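Local coordinates for protein exported gluconolactonase (Xanthomonas campestris pv. campestris, PDB 3DR2) that probably hydrolyses glucono-lactone to gluconate in glucose secondary metabolism, as a calcium-binding six-bladed beta-propeller enzyme of the SMP-30/gluconolactonase family, at residues A[123-128]-A[166-171]; A[218-223]-A[228-233]. All coordinates share one frame; numbering follows the deposited sequence.

Contact 1: residues A[123-128]-A[166-171]; sequences GRYAGK and LAHHSV
Tyr125 and Lys128, the two ends of a tight turn, receive the side chain of Leu166, while the ring of Tyr125 runs on to His168. Before the turn, Arg124 bends its guanidinium back over its own segment, where NH1 makes a weak hydrogen bond to Gly127 O. Tyr125 sends its ring across to the other segment because CG stands anti to the backbone N (chi1 -178°). Its CB lies 4.2 Å from Leu166 CD1, and Leu166 CD2 lies at the ring edge, near the ring plane. Farther out, Tyr125 CD2 comes within 4.1 Å of His168 CE1; the two ring planes are perpendicular, but the approach is oblique. The His168 ring is anchored through ND1, bonded to the same CE1, which donates to Ser170 OG at 2.8 Å, the oxygen 27° out of the ring plane; Leu166 CB lies over one face, offset toward the rim. Ala126 and Gly127, both with positive phi, form the corners of a type I' beta turn, closed by Tyr125 N to Lys128 O at 2.7 Å and Lys128 N to Tyr125 O at 2.9 Å. Lys128 closes the row: its CB rests 3.6 Å from Leu166 CD2, and its extended chain brings CD to 4.0 Å from the same methyl. The contact is thus apolar and modest in area. The turn joins the short strands 122-125 and 128-129 at the propeller's outer rim and leans on the loop leading into strand 169-174. Alongside, strand 182-187 supplies Arg183, touched by both Tyr125 and His168, and Asp186, which hydrogen-bonds Ser170.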
ATOM      1  N   GLY A 123       8.167   8.419  22.084  1.00 17.93           N
ATOM      2  CA  GLY A 123       7.486   7.196  21.699  1.00 17.41           C
ATOM      3  C   GLY A 123       6.907   6.419  22.862  1.00 17.25           C
ATOM      4  O   GLY A 123       6.444   5.288  22.695  1.00 17.30           O
ATOM      5  N   ARG A 124       6.924   7.023  24.043  1.00 17.39           N
ATOM      6  CA  ARG A 124       6.404   6.356  25.227  1.00 18.36           C
ATOM      7  C   ARG A 124       5.710   7.304  26.184  1.00 19.94           C
ATOM      8  O   ARG A 124       5.901   8.518  26.134  1.00 18.65           O
ATOM      9  CB  ARG A 124       7.541   5.661  25.985  1.00 17.83           C
ATOM     10  CG  ARG A 124       8.194   4.517  25.244  1.00 19.37           C
ATOM     11  CD  ARG A 124       9.422   3.976  25.985  1.00 18.77           C
ATOM     12  NE  ARG A 124      10.048   2.891  25.232  1.00 21.10           N
ATOM     13  CZ  ARG A 124       9.648   1.623  25.265  1.00 20.00           C
ATOM     14  NH1 ARG A 124       8.624   1.262  26.028  1.00 22.38           N
ATOM     15  NH2 ARG A 124      10.250   0.717  24.502  1.00 23.72           N
ATOM     16  N   TYR A 125       4.890   6.722  27.050  1.00 19.70           N
ATOM     17  CA  TYR A 125       4.192   7.466  28.081  1.00 19.20           C
ATOM     18  C   TYR A 125       4.355   6.620  29.338  1.00 20.38           C
ATOM     19  O   TYR A 125       3.996   5.444  29.349  1.00 20.07           O
ATOM     20  CB  TYR A 125       2.703   7.625  27.778  1.00 18.79           C
ATOM     21  CG  TYR A 125       2.017   8.441  28.846  1.00 19.36           C
ATOM     22  CD1 TYR A 125       2.276   9.806  28.974  1.00 20.20           C
ATOM     23  CD2 TYR A 125       1.182   7.838  29.788  1.00 20.89           C
ATOM     24  CE1 TYR A 125       1.734  10.553  30.013  1.00 21.42           C
ATOM     25  CE2 TYR A 125       0.630   8.581  30.839  1.00 21.04           C
ATOM     26  CZ  TYR A 125       0.915   9.932  30.943  1.00 20.81           C
ATOM     27  OH  TYR A 125       0.404  10.665  31.988  1.00 22.23           O
ATOM     28  N   ALA A 126       4.908   7.214  30.390  1.00 22.69           N
ATOM     29  CA  ALA A 126       5.107   6.477  31.628  1.00 21.35           C
ATOM     30  C   ALA A 126       5.866   5.182  31.336  1.00 21.52           C
ATOM     31  O   ALA A 126       5.553   4.125  31.887  1.00 23.08           O
ATOM     32  CB  ALA A 126       3.766   6.172  32.264  1.00 23.95           C
ATOM     33  N   GLY A 127       6.854   5.274  30.450  1.00 20.93           N
ATOM     34  CA  GLY A 127       7.665   4.122  30.097  1.00 21.20           C
ATOM     35  C   GLY A 127       7.052   3.085  29.169  1.00 19.74           C
ATOM     36  O   GLY A 127       7.737   2.147  28.760  1.00 21.96           O
ATOM     37  N   LYS A 128       5.774   3.243  28.835  1.00 21.48           N
ATOM     38  CA  LYS A 128       5.094   2.296  27.952  1.00 20.68           C
ATOM     39  C   LYS A 128       4.920   2.891  26.557  1.00 20.55           C
ATOM     40  O   LYS A 128       4.661   4.081  26.418  1.00 19.81           O
ATOM     41  CB  LYS A 128       3.715   1.944  28.518  1.00 22.11           C
ATOM     42  CG  LYS A 128       3.729   1.291  29.897  1.00 24.08           C
ATOM     43  CD  LYS A 128       2.304   1.044  30.386  1.00 26.02           C
ATOM     44  CE  LYS A 128       2.290   0.468  31.791  1.00 28.93           C
ATOM     45  NZ  LYS A 128       0.910   0.183  32.271  1.00 31.07           N
ATOM     46  N   LEU A 166      -0.861   0.755  26.777  1.00 19.49           N
ATOM     47  CA  LEU A 166      -1.594   1.773  27.517  1.00 20.98           C
ATOM     48  C   LEU A 166      -3.067   1.383  27.568  1.00 22.00           C
ATOM     49  O   LEU A 166      -3.590   0.801  26.617  1.00 23.79           O
ATOM     50  CB  LEU A 166      -1.438   3.137  26.837  1.00 20.50           C
ATOM     51  CG  LEU A 166      -0.003   3.652  26.670  1.00 20.40           C
ATOM     52  CD1 LEU A 166      -0.011   5.003  25.972  1.00 21.64           C
ATOM     53  CD2 LEU A 166       0.668   3.761  28.027  1.00 22.22           C
ATOM     54  N   ALA A 167      -3.731   1.700  28.677  1.00 22.11           N
ATOM     55  CA  ALA A 167      -5.143   1.373  28.846  1.00 22.51           C
ATOM     56  C   ALA A 167      -6.020   2.586  28.565  1.00 22.65           C
ATOM     57  O   ALA A 167      -7.091   2.750  29.154  1.00 25.28           O
ATOM     58  CB  ALA A 167      -5.392   0.865  30.265  1.00 23.54           C
ATOM     59  N   HIS A 168      -5.561   3.437  27.661  1.00 20.62           N
ATOM     60  CA  HIS A 168      -6.302   4.633  27.310  1.00 19.89           C
ATOM     61  C   HIS A 168      -5.862   5.168  25.953  1.00 18.29           C
ATOM     62  O   HIS A 168      -4.717   4.959  25.537  1.00 20.24           O
ATOM     63  CB  HIS A 168      -6.097   5.704  28.393  1.00 21.13           C
ATOM     64  CG  HIS A 168      -4.662   5.911  28.782  1.00 21.83           C
ATOM     65  ND1 HIS A 168      -3.827   6.787  28.121  1.00 20.89           N
ATOM     66  CD2 HIS A 168      -3.910   5.332  29.748  1.00 21.80           C
ATOM     67  CE1 HIS A 168      -2.622   6.739  28.663  1.00 21.74           C
ATOM     68  NE2 HIS A 168      -2.646   5.864  29.653  1.00 23.95           N
ATOM     69  N   HIS A 169      -6.789   5.829  25.262  1.00 18.27           N
ATOM     70  CA  HIS A 169      -6.527   6.451  23.959  1.00 15.96           C
ATOM     71  C   HIS A 169      -6.571   7.923  24.328  1.00 15.27           C
ATOM     72  O   HIS A 169      -7.649   8.474  24.529  1.00 17.25           O
ATOM     73  CB  HIS A 169      -7.658   6.174  22.967  1.00 15.22           C
ATOM     74  CG  HIS A 169      -7.970   4.725  22.779  1.00 15.80           C
ATOM     75  ND1 HIS A 169      -9.089   4.295  22.102  1.00 15.51           N
ATOM     76  CD2 HIS A 169      -7.317   3.608  23.178  1.00 15.32           C
ATOM     77  CE1 HIS A 169      -9.114   2.974  22.091  1.00 17.06           C
ATOM     78  NE2 HIS A 169      -8.050   2.532  22.737  1.00 16.68           N
ATOM     79  N   SER A 170      -5.418   8.572  24.397  1.00 17.07           N
ATOM     80  CA  SER A 170      -5.402   9.958  24.829  1.00 16.74           C
ATOM     81  C   SER A 170      -4.988  11.008  23.820  1.00 17.78           C
ATOM     82  O   SER A 170      -4.481  10.701  22.743  1.00 16.51           O
ATOM     83  CB  SER A 170      -4.488  10.086  26.050  1.00 18.01           C
ATOM     84  OG  SER A 170      -4.819   9.124  27.034  1.00 19.81           O
ATOM     85  N   VAL A 171      -5.243  12.257  24.197  1.00 18.86           N
ATOM     86  CA  VAL A 171      -4.836  13.421  23.427  1.00 19.33           C
ATOM     87  C   VAL A 171      -3.684  13.878  24.309  1.00 20.60           C
ATOM     88  O   VAL A 171      -3.862  14.044  25.515  1.00 20.05           O
ATOM     89  CB  VAL A 171      -5.911  14.530  23.402  1.00 21.80           C
ATOM     90  CG1 VAL A 171      -5.319  15.803  22.810  1.00 21.38           C
ATOM     91  CG2 VAL A 171      -7.108  14.090  22.573  1.00 23.05           C
TER

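Contact 2: residues A[218-223]-A[228-233]; sequences TAFAWR and HDRRHF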
ATOM      1  N   THR A 218     -15.649  16.427  19.165  1.00 19.92           N
ATOM      2  CA  THR A 218     -15.822  16.879  20.536  1.00 19.64           C
ATOM      3  C   THR A 218     -15.046  18.169  20.766  1.00 20.75           C
ATOM      4  O   THR A 218     -14.006  18.389  20.156  1.00 19.42           O
ATOM      5  CB  THR A 218     -15.307  15.803  21.509  1.00 19.73           C
ATOM      6  OG1 THR A 218     -15.845  14.529  21.131  1.00 20.14           O
ATOM      7  CG2 THR A 218     -15.722  16.122  22.935  1.00 24.29           C
ATOM      8  N   ALA A 219     -15.557  19.021  21.647  1.00 18.94           N
ATOM      9  CA  ALA A 219     -14.892  20.277  21.951  1.00 19.83           C
ATOM     10  C   ALA A 219     -14.495  20.315  23.420  1.00 21.70           C
ATOM     11  O   ALA A 219     -15.233  19.851  24.288  1.00 21.06           O
ATOM     12  CB  ALA A 219     -15.808  21.447  21.626  1.00 20.76           C
ATOM     13  N   PHE A 220     -13.314  20.861  23.684  1.00 20.43           N
ATOM     14  CA  PHE A 220     -12.789  20.986  25.041  1.00 21.19           C
ATOM     15  C   PHE A 220     -12.388  22.429  25.285  1.00 21.33           C
ATOM     16  O   PHE A 220     -12.071  23.166  24.349  1.00 20.41           O
ATOM     17  CB  PHE A 220     -11.535  20.133  25.218  1.00 20.43           C
ATOM     18  CG  PHE A 220     -11.785  18.657  25.243  1.00 21.62           C
ATOM     19  CD1 PHE A 220     -12.090  18.011  26.434  1.00 21.33           C
ATOM     20  CD2 PHE A 220     -11.646  17.898  24.083  1.00 21.53           C
ATOM     21  CE1 PHE A 220     -12.245  16.633  26.475  1.00 23.22           C
ATOM     22  CE2 PHE A 220     -11.799  16.517  24.112  1.00 21.99           C
ATOM     23  CZ  PHE A 220     -12.098  15.878  25.311  1.00 24.15           C
ATOM     24  N   ALA A 221     -12.392  22.830  26.550  1.00 22.21           N
ATOM     25  CA  ALA A 221     -11.974  24.173  26.907  1.00 22.99           C
ATOM     26  C   ALA A 221     -10.508  24.050  27.301  1.00 22.40           C
ATOM     27  O   ALA A 221     -10.161  23.248  28.165  1.00 23.82           O
ATOM     28  CB  ALA A 221     -12.794  24.694  28.090  1.00 23.49           C
ATOM     29  N   TRP A 222      -9.647  24.821  26.648  1.00 22.38           N
ATOM     30  CA  TRP A 222      -8.223  24.804  26.960  1.00 22.97           C
ATOM     31  C   TRP A 222      -7.941  26.044  27.794  1.00 23.51           C
ATOM     32  O   TRP A 222      -7.752  27.136  27.263  1.00 24.76           O
ATOM     33  CB  TRP A 222      -7.390  24.825  25.670  1.00 23.26           C
ATOM     34  CG  TRP A 222      -5.899  25.031  25.857  1.00 21.88           C
ATOM     35  CD1 TRP A 222      -5.108  25.902  25.162  1.00 22.41           C
ATOM     36  CD2 TRP A 222      -5.024  24.328  26.755  1.00 21.59           C
ATOM     37  NE1 TRP A 222      -3.801  25.787  25.566  1.00 22.23           N
ATOM     38  CE2 TRP A 222      -3.718  24.828  26.540  1.00 21.55           C
ATOM     39  CE3 TRP A 222      -5.213  23.325  27.713  1.00 21.36           C
ATOM     40  CZ2 TRP A 222      -2.607  24.359  27.250  1.00 20.79           C
ATOM     41  CZ3 TRP A 222      -4.103  22.856  28.422  1.00 21.96           C
ATOM     42  CH2 TRP A 222      -2.818  23.376  28.184  1.00 22.33           C
ATOM     43  N   ARG A 223      -7.955  25.878  29.109  1.00 25.16           N
ATOM     44  CA  ARG A 223      -7.693  26.994  30.011  1.00 26.53           C
ATOM     45  C   ARG A 223      -6.884  26.475  31.186  1.00 27.25           C
ATOM     46  O   ARG A 223      -7.072  25.338  31.629  1.00 25.51           O
ATOM     47  CB  ARG A 223      -9.001  27.630  30.487  1.00 27.13           C
ATOM     48  CG  ARG A 223      -9.906  26.734  31.309  1.00 26.63           C
ATOM     49  CD  ARG A 223     -11.002  27.569  31.964  1.00 28.24           C
ATOM     50  NE  ARG A 223     -11.826  26.781  32.874  1.00 29.90           N
ATOM     51  CZ  ARG A 223     -12.686  25.849  32.479  1.00 28.61           C
ATOM     52  NH1 ARG A 223     -12.834  25.592  31.186  1.00 33.45           N
ATOM     53  NH2 ARG A 223     -13.397  25.173  33.371  1.00 29.95           N
ATOM     54  N   HIS A 228     -10.913  21.343  29.809  1.00 25.38           N
ATOM     55  CA  HIS A 228     -12.100  21.326  30.649  1.00 24.24           C
ATOM     56  C   HIS A 228     -13.366  21.306  29.806  1.00 25.16           C
ATOM     57  O   HIS A 228     -13.315  21.366  28.578  1.00 22.75           O
ATOM     58  CB  HIS A 228     -12.121  22.569  31.547  1.00 24.62           C
ATOM     59  CG  HIS A 228     -10.995  22.631  32.533  1.00 26.33           C
ATOM     60  ND1 HIS A 228     -10.942  21.830  33.654  1.00 27.66           N
ATOM     61  CD2 HIS A 228      -9.879  23.398  32.566  1.00 26.26           C
ATOM     62  CE1 HIS A 228      -9.841  22.100  34.334  1.00 28.28           C
ATOM     63  NE2 HIS A 228      -9.178  23.047  33.695  1.00 26.84           N
ATOM     64  N   ASP A 229     -14.497  21.217  30.496  1.00 24.29           N
ATOM     65  CA  ASP A 229     -15.822  21.227  29.891  1.00 25.05           C
ATOM     66  C   ASP A 229     -15.989  20.483  28.570  1.00 23.20           C
ATOM     67  O   ASP A 229     -16.294  21.079  27.540  1.00 25.48           O
ATOM     68  CB  ASP A 229     -16.277  22.675  29.734  1.00 26.93           C
ATOM     69  CG  ASP A 229     -16.037  23.493  30.991  1.00 28.16           C
ATOM     70  OD1 ASP A 229     -16.377  23.002  32.090  1.00 31.59           O
ATOM     71  OD2 ASP A 229     -15.511  24.621  30.884  1.00 31.43           O
ATOM     72  N   ARG A 230     -15.812  19.170  28.625  1.00 23.45           N
ATOM     73  CA  ARG A 230     -15.957  18.299  27.465  1.00 23.40           C
ATOM     74  C   ARG A 230     -17.403  18.381  26.968  1.00 24.67           C
ATOM     75  O   ARG A 230     -18.343  18.334  27.770  1.00 25.25           O
ATOM     76  CB  ARG A 230     -15.622  16.876  27.898  1.00 24.06           C
ATOM     77  CG  ARG A 230     -15.504  15.831  26.820  1.00 25.30           C
ATOM     78  CD  ARG A 230     -14.782  14.655  27.459  1.00 26.90           C
ATOM     79  NE  ARG A 230     -14.495  13.547  26.560  1.00 30.70           N
ATOM     80  CZ  ARG A 230     -13.574  12.623  26.813  1.00 28.44           C
ATOM     81  NH1 ARG A 230     -12.857  12.693  27.929  1.00 27.06           N
ATOM     82  NH2 ARG A 230     -13.380  11.625  25.963  1.00 30.71           N
ATOM     83  N   ARG A 231     -17.583  18.497  25.657  1.00 20.41           N
ATOM     84  CA  ARG A 231     -18.922  18.597  25.087  1.00 24.04           C
ATOM     85  C   ARG A 231     -18.955  18.199  23.613  1.00 23.07           C
ATOM     86  O   ARG A 231     -17.955  18.319  22.901  1.00 22.45           O
ATOM     87  CB  ARG A 231     -19.424  20.034  25.215  1.00 22.99           C
ATOM     88  CG  ARG A 231     -18.481  21.035  24.569  1.00 24.88           C
ATOM     89  CD  ARG A 231     -18.919  22.470  24.778  1.00 26.03           C
ATOM     90  NE  ARG A 231     -18.027  23.417  24.110  1.00 26.41           N
ATOM     91  CZ  ARG A 231     -16.781  23.692  24.497  1.00 27.77           C
ATOM     92  NH1 ARG A 231     -16.251  23.097  25.560  1.00 27.26           N
ATOM     93  NH2 ARG A 231     -16.066  24.580  23.820  1.00 27.39           N
ATOM     94  N   HIS A 232     -20.117  17.736  23.163  1.00 22.02           N
ATOM     95  CA  HIS A 232     -20.296  17.355  21.772  1.00 21.70           C
ATOM     96  C   HIS A 232     -20.363  18.637  20.954  1.00 21.43           C
ATOM     97  O   HIS A 232     -21.092  19.563  21.308  1.00 21.49           O
ATOM     98  CB  HIS A 232     -21.594  16.561  21.603  1.00 21.81           C
ATOM     99  CG  HIS A 232     -22.006  16.368  20.174  1.00 22.04           C
ATOM    100  ND1 HIS A 232     -22.655  17.343  19.447  1.00 23.36           N
ATOM    101  CD2 HIS A 232     -21.867  15.309  19.342  1.00 21.78           C
ATOM    102  CE1 HIS A 232     -22.902  16.892  18.230  1.00 22.13           C
ATOM    103  NE2 HIS A 232     -22.434  15.660  18.140  1.00 20.69           N
ATOM    104  N   PHE A 233     -19.595  18.694  19.870  1.00 20.23           N
ATOM    105  CA  PHE A 233     -19.584  19.873  19.019  1.00 19.45           C
ATOM    106  C   PHE A 233     -20.393  19.657  17.746  1.00 20.81           C
ATOM    107  O   PHE A 233     -21.217  20.492  17.379  1.00 20.32           O
ATOM    108  CB  PHE A 233     -18.147  20.271  18.664  1.00 19.52           C
ATOM    109  CG  PHE A 233     -18.060  21.362  17.633  1.00 20.95           C
ATOM    110  CD1 PHE A 233     -17.772  21.060  16.303  1.00 18.54           C
ATOM    111  CD2 PHE A 233     -18.297  22.691  17.981  1.00 21.25           C
ATOM    112  CE1 PHE A 233     -17.720  22.064  15.335  1.00 20.18           C
ATOM    113  CE2 PHE A 233     -18.249  23.706  17.016  1.00 22.69           C
ATOM    114  CZ  PHE A 233     -17.961  23.391  15.698  1.00 19.81           C
TER
HETATM  115  O   HOH W   1     -14.201  25.826  24.952  1.00 29.14           O
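The Phe220 ring and the Arg230 chain run alongside each other in the same direction: Phe220 CE1 is 3.4 Å from Arg230 CD, and Phe220 CZ sits over one face of the guanidinium, whose plane is turned 59° from the ring. Arg230 NH2 is held beyond the pair by Asp186 O. Arg231 leaves on the side of Ala219 and Ala221; with chi1 at 56° its guanidinium folds back, its centre over Ala219 CB, and NH1 donates to Asp229 O at 2.8 Å, almost in the guanidinium plane. These groups decorate an antiparallel beta hairpin, the outer two strands of a four-stranded propeller blade. Ala219 pairs with Arg231 and Ala221 with His228, both as hydrogen-bonded pairs, so the register slips by one residue at a beta bulge around Asp229 and Arg230. Near the hairpin's turn Arg223 runs nearly perpendicular to His228, one guanidinium face against His228 CB, 3.1 Å from Arg223 NH1. That NH1 also forms a salt bridge to Asp229 OD2 at 2.9 Å, meeting the oxygen from above the carboxylate plane. At the far end Thr218 CG2 rests against Arg231 O, while Thr218 OG1 bonds to Glu216 and Gln206.

Both contacts are partly buried, and their centres lie about 20 and 19 Å from the centre of the chain, but they hold different elements. Contact 1 joins a turn to a distant loop, 38 residues on, through apolar and aromatic touches. Contact 2 pairs adjacent strands of one hairpin by four backbone hydrogen bonds, with a salt bridge at its exposed edge, and buries 625 Å² against 176 Å². In contact 1 a single buried residue, Leu166, meets more exposed neighbours; in contact 2 Thr218, Ala219 and Phe220 are buried and the arginines packed against them exposed. The nearest atoms of the two are about 6 Å apart, and Asp186 of strand 182-187 bonds to both, through Ser170 and Arg230.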